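Local structure of spore coat polysaccharide biosynthesis protein SpsE (1VLI) at residues A[48-53]-A[107-112]; A[57-62]-A[275-280]. The protein probably acts as an N-acylneuraminate-9-phosphate synthase of the NeuB family, working in the pathway that makes the polysaccharide of the spore coat. All blocks are in the same frame, centred on the assembly; numbering follows the deposited sequence.

Interaction 1: residues A[48-53]-A[107-112]; sequences ALIDAA and LDYCRE
The ring of Tyr109 is met by two side chains of 48-53: Asp51 OD1 sits at its edge, near the ring plane, while Ile50 CG2 comes in obliquely, 3.6 Å from Tyr109 CD2. The ring of Phe47, one turn earlier on the same helix, also meets it. The Tyr109 hydroxyl donates a hydrogen bond to Asp51, OH to OD1 2.6 Å, arriving on the syn side of the carboxylate and 19° out of its plane. Carboxylate and ring stand nearly upright to each other, 77° between planes. With CG anti to the backbone N, Tyr109 carries its phenol across the groove to the neighbouring helix. Segments 48-53 and 107-112 lie on two neighbouring outer helices of the TIM barrel, 43-56 and 103-112; the segments run nearly parallel, their axes 10.3 Å apart at closest approach with a crossing angle of -21°. Deeper in the groove, Ile50 stretches its longer branch toward the second helix, and CD1 lands 3.5 Å from Cys110 SG. Both residues also reach the barrel wall below, Ile50 touching Phe63 and Cys110 touching Val61 of strand 60-63. The Asp51 side chain also touches Lys113, just past helix 103-112.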
loop_
_atom_site.group_PDB
_atom_site.type_symbol
_atom_site.label_atom_id
_atom_site.label_comp_id
_atom_site.label_asym_id
_atom_site.label_seq_id
_atom_site.Cartn_x
_atom_site.Cartn_y
_atom_site.Cartn_z
ATOM N N ALA A 48 -0.339 9.076 21.513
ATOM C CA ALA A 48 -0.459 10.502 21.188
ATOM C C ALA A 48 -0.743 10.720 19.680
ATOM O O ALA A 48 -1.493 11.630 19.302
ATOM C CB ALA A 48 0.779 11.263 21.638
ATOM N N LEU A 49 -0.174 9.870 18.832
ATOM C CA LEU A 49 -0.443 9.951 17.384
ATOM C C LEU A 49 -1.909 9.637 17.114
ATOM O O LEU A 49 -2.604 10.424 16.497
ATOM C CB LEU A 49 0.494 9.047 16.601
ATOM C CG LEU A 49 1.915 9.598 16.442
ATOM C CD1 LEU A 49 2.891 8.442 16.262
ATOM C CD2 LEU A 49 2.016 10.597 15.274
ATOM N N ILE A 50 -2.379 8.518 17.653
ATOM C CA ILE A 50 -3.812 8.211 17.726
ATOM C C ILE A 50 -4.635 9.411 18.142
ATOM O O ILE A 50 -5.574 9.743 17.431
ATOM C CB ILE A 50 -4.081 6.963 18.643
ATOM C CG1 ILE A 50 -3.346 5.755 18.039
ATOM C CG2 ILE A 50 -5.576 6.656 18.743
ATOM C CD1 ILE A 50 -3.642 4.422 18.635
ATOM N N ASP A 51 -4.269 10.085 19.244
ATOM C CA ASP A 51 -4.976 11.300 19.711
ATOM C C ASP A 51 -5.049 12.363 18.650
ATOM O O ASP A 51 -6.113 12.938 18.411
ATOM C CB ASP A 51 -4.287 11.949 20.919
ATOM C CG ASP A 51 -4.489 11.174 22.224
ATOM O OD1 ASP A 51 -5.581 10.604 22.453
ATOM O OD2 ASP A 51 -3.600 11.115 23.101
ATOM N N ALA A 52 -3.899 12.653 18.047
ATOM C CA ALA A 52 -3.789 13.702 17.032
ATOM C C ALA A 52 -4.694 13.428 15.825
ATOM O O ALA A 52 -5.375 14.336 15.335
ATOM C CB ALA A 52 -2.342 13.858 16.595
ATOM N N ALA A 53 -4.707 12.170 15.380
ATOM C CA ALA A 53 -5.564 11.712 14.287
ATOM C C ALA A 53 -7.045 11.904 14.605
ATOM O O ALA A 53 -7.809 12.392 13.762
ATOM C CB ALA A 53 -5.286 10.254 13.987
ATOM N N LEU A 107 -5.168 -1.186 19.544
ATOM C CA LEU A 107 -6.475 -1.484 18.953
ATOM C C LEU A 107 -7.600 -1.042 19.867
ATOM O O LEU A 107 -8.533 -0.361 19.442
ATOM C CB LEU A 107 -6.568 -2.973 18.573
ATOM C CG LEU A 107 -6.149 -3.319 17.122
ATOM C CD1 LEU A 107 -4.898 -2.570 16.621
ATOM C CD2 LEU A 107 -5.997 -4.819 16.940
ATOM N N ASP A 108 -7.495 -1.399 21.145
ATOM C CA ASP A 108 -8.391 -0.865 22.141
ATOM C C ASP A 108 -8.455 0.660 22.143
ATOM O O ASP A 108 -9.530 1.239 22.223
ATOM C CB ASP A 108 -7.959 -1.350 23.507
ATOM C CG ASP A 108 -8.903 -2.369 24.072
ATOM O OD1 ASP A 108 -10.122 -2.055 24.143
ATOM O OD2 ASP A 108 -8.512 -3.485 24.491
ATOM N N TYR A 109 -7.310 1.316 22.082
ATOM C CA TYR A 109 -7.292 2.759 22.183
ATOM C C TYR A 109 -7.867 3.431 20.934
ATOM O O TYR A 109 -8.475 4.500 21.020
ATOM C CB TYR A 109 -5.881 3.253 22.463
ATOM C CG TYR A 109 -5.841 4.688 22.914
ATOM C CD1 TYR A 109 -6.483 5.080 24.086
ATOM C CD2 TYR A 109 -5.173 5.660 22.168
ATOM C CE1 TYR A 109 -6.466 6.401 24.515
ATOM C CE2 TYR A 109 -5.135 6.983 22.592
ATOM C CZ TYR A 109 -5.786 7.343 23.778
ATOM O OH TYR A 109 -5.784 8.644 24.213
ATOM N N CYS A 110 -7.654 2.804 19.776
ATOM C CA CYS A 110 -8.292 3.231 18.548
ATOM C C CYS A 110 -9.802 3.102 18.660
ATOM O O CYS A 110 -10.529 4.021 18.301
ATOM C CB CYS A 110 -7.805 2.380 17.383
ATOM S SG CYS A 110 -6.155 2.799 16.815
ATOM N N ARG A 111 -10.266 1.959 19.167
ATOM C CA ARG A 111 -11.701 1.679 19.283
ATOM C C ARG A 111 -12.368 2.690 20.175
ATOM O O ARG A 111 -13.485 3.124 19.896
ATOM C CB ARG A 111 -11.977 0.260 19.792
ATOM C CG ARG A 111 -13.371 -0.290 19.435
ATOM C CD ARG A 111 -13.348 -1.732 18.910
ATOM N N GLU A 112 -11.683 3.107 21.223
ATOM C CA GLU A 112 -12.299 4.089 22.080
ATOM C C GLU A 112 -12.164 5.545 21.607
ATOM O O GLU A 112 -12.975 6.378 21.998
ATOM C CB GLU A 112 -11.898 3.889 23.530
ATOM C CG GLU A 112 -10.807 4.802 24.036
ATOM C CD GLU A 112 -10.746 4.781 25.551
ATOM O OE1 GLU A 112 -11.689 5.310 26.189
ATOM O OE2 GLU A 112 -9.767 4.212 26.095
#

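Interaction 2: residues A[57-62]-A[275-280]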
loop_
_atom_site.group_PDB
_atom_site.type_symbol
_atom_site.label_atom_id
_atom_site.label_comp_id
_atom_site.label_asym_id
_atom_site.label_seq_id
_atom_site.Cartn_x
_atom_site.Cartn_y
_atom_site.Cartn_z
ATOM N N GLY A 57 -10.027 14.669 13.287
ATOM C CA GLY A 57 -11.233 14.173 12.604
ATOM C C GLY A 57 -10.937 13.253 11.406
ATOM O O GLY A 57 -11.722 13.174 10.457
ATOM N N ALA A 58 -9.798 12.572 11.439
ATOM C CA ALA A 58 -9.498 11.500 10.507
ATOM C C ALA A 58 -10.377 10.270 10.768
ATOM O O ALA A 58 -10.915 10.096 11.871
ATOM C CB ALA A 58 -8.040 11.156 10.593
ATOM N N ASP A 59 -10.521 9.423 9.757
ATOM C CA ASP A 59 -11.359 8.232 9.851
ATOM C C ASP A 59 -10.581 7.040 10.338
ATOM O O ASP A 59 -11.127 6.133 10.976
ATOM C CB ASP A 59 -11.927 7.898 8.473
ATOM C CG ASP A 59 -13.002 8.853 8.073
ATOM O OD1 ASP A 59 -14.017 8.894 8.817
ATOM O OD2 ASP A 59 -12.916 9.629 7.074
ATOM N N ALA A 60 -9.302 7.032 9.997
ATOM C CA ALA A 60 -8.462 5.860 10.155
ATOM C C ALA A 60 -7.106 6.353 10.582
ATOM O O ALA A 60 -6.730 7.499 10.276
ATOM C CB ALA A 60 -8.339 5.093 8.806
ATOM N N VAL A 61 -6.369 5.491 11.274
ATOM C CA VAL A 61 -4.991 5.786 11.618
ATOM C C VAL A 61 -4.215 4.564 11.225
ATOM O O VAL A 61 -4.631 3.429 11.506
ATOM C CB VAL A 61 -4.807 6.115 13.127
ATOM C CG1 VAL A 61 -5.181 4.906 13.979
ATOM C CG2 VAL A 61 -3.357 6.588 13.420
ATOM N N LYS A 62 -3.102 4.786 10.532
ATOM C CA LYS A 62 -2.348 3.693 9.965
ATOM C C LYS A 62 -0.924 3.593 10.536
ATOM O O LYS A 62 -0.175 4.593 10.503
ATOM C CB LYS A 62 -2.319 3.844 8.451
ATOM C CG LYS A 62 -1.257 2.962 7.831
ATOM C CD LYS A 62 -1.806 2.168 6.722
ATOM C CE LYS A 62 -1.603 2.936 5.393
ATOM N NZ LYS A 62 -0.165 3.070 5.054
ATOM N N GLY A 275 -10.080 21.383 5.365
ATOM C CA GLY A 275 -10.021 21.619 3.921
ATOM C C GLY A 275 -10.877 20.638 3.115
ATOM O O GLY A 275 -11.745 21.056 2.333
ATOM N N ILE A 276 -10.638 19.337 3.319
ATOM C CA ILE A 276 -11.373 18.270 2.617
ATOM C C ILE A 276 -12.880 18.382 2.839
ATOM O O ILE A 276 -13.657 18.256 1.889
ATOM C CB ILE A 276 -10.874 16.858 3.053
ATOM C CG1 ILE A 276 -9.559 16.517 2.370
ATOM C CG2 ILE A 276 -11.889 15.774 2.701
ATOM C CD1 ILE A 276 -8.648 15.653 3.221
ATOM N N ARG A 277 -13.281 18.618 4.083
ATOM C CA ARG A 277 -14.676 18.547 4.449
ATOM C C ARG A 277 -15.437 19.741 3.917
ATOM O O ARG A 277 -16.625 19.639 3.617
ATOM C CB ARG A 277 -14.810 18.446 5.972
ATOM C CG ARG A 277 -14.325 17.101 6.542
ATOM C CD ARG A 277 -15.248 15.921 6.254
ATOM N NE ARG A 277 -14.724 14.674 6.821
ATOM C CZ ARG A 277 -14.459 13.571 6.125
ATOM N NH1 ARG A 277 -14.676 13.522 4.807
ATOM N NH2 ARG A 277 -13.983 12.506 6.743
ATOM N N LYS A 278 -14.743 20.872 3.807
ATOM C CA LYS A 278 -15.309 22.095 3.262
ATOM C C LYS A 278 -15.481 21.924 1.766
ATOM O O LYS A 278 -16.537 22.272 1.219
ATOM C CB LYS A 278 -14.393 23.287 3.568
ATOM C CG LYS A 278 -14.722 24.588 2.812
ATOM C CD LYS A 278 -13.606 25.593 3.062
ATOM C CE LYS A 278 -14.172 26.974 3.210
ATOM N NZ LYS A 278 -14.715 27.081 4.604
ATOM N N THR A 279 -14.442 21.396 1.118
ATOM C CA THR A 279 -14.454 21.140 -0.304
ATOM C C THR A 279 -15.613 20.218 -0.631
ATOM O O THR A 279 -16.235 20.371 -1.684
ATOM C CB THR A 279 -13.139 20.481 -0.720
ATOM O OG1 THR A 279 -12.067 21.394 -0.469
ATOM C CG2 THR A 279 -13.074 20.231 -2.238
ATOM N N GLU A 280 -15.928 19.280 0.275
ATOM C CA GLU A 280 -16.992 18.300 -0.001
ATOM C C GLU A 280 -18.347 18.969 -0.013
ATOM O O GLU A 280 -19.174 18.688 -0.888
ATOM C CB GLU A 280 -17.010 17.174 1.028
ATOM C CG GLU A 280 -16.073 16.001 0.747
ATOM C CD GLU A 280 -15.996 15.043 1.932
ATOM O OE1 GLU A 280 -15.481 15.437 2.997
ATOM O OE2 GLU A 280 -16.449 13.886 1.801
#
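A salt-bridge network of Asp59, Arg277 and Glu280 ties the start of a TIM-barrel strand, 60-63, to the long outer helix 266-285. Asp59 lies just ahead of the strand, in the turn that follows helix 43-56; Gly57, with its positive phi, ends that helix in a Schellman motif. From the other side Arg277 reaches in, its chain bent at chi2 (-73°) and then extended through chi3, which brings the guanidinium up to the turn. Arg277 NH2 meets Asp59 OD2 at 3.1 Å, close to the guanidinium plane, and the carboxylate is turned 58° from that plane. The N-H points well off the oxygen, so the hydrogen bond within this salt bridge is weak. The firmer grip on Asp59 comes from elsewhere: OD2 accepts from the backbone N of Ile31 on the adjacent strand, and OD1 pairs with Lys21. Two cationic side chains therefore pair with this buried carboxylate, which would probably favour its charged form. One turn along the helix, Glu280 holds the other end of the guanidinium. NH1 of Arg277 also bonds to the carbonyl of Val29, and Glu280 OE2 accepts from the N of the same residue, so arginine and glutamate together grip the backbone leading into strand 30-36. A leucine in place of Arg277 would probably cut the link between Asp59 and the helix, and leave Glu280 without its cationic mate and the Val29 carbonyl without this donor. The bond from Arg277 NH1 to Glu280 OE1 is 2.8 Å long and fairly straight (160°), reaching OE1 on the syn side of its carboxylate.

How the interactions relate
From the N terminus the chain passes through strand 30-36 into helix 43-56, which carries the first half of interaction 1, and then turns directly into strand 60-63, which belongs to the first half of interaction 2. Interaction 1 closes the shorter of the two loops when the outer helix 103-112 packs beside 43-56. Interaction 2 closes much later, after the chain has gone round the barrel to helix 266-285. The two loops therefore cross. Their centres are about 16 Å apart, and they touch where helix gives way to strand: Ala53 O lies 3.1 Å from Ala58 N, a probable hydrogen bond. Together they join early barrel elements to one another and to the late helix 266-285.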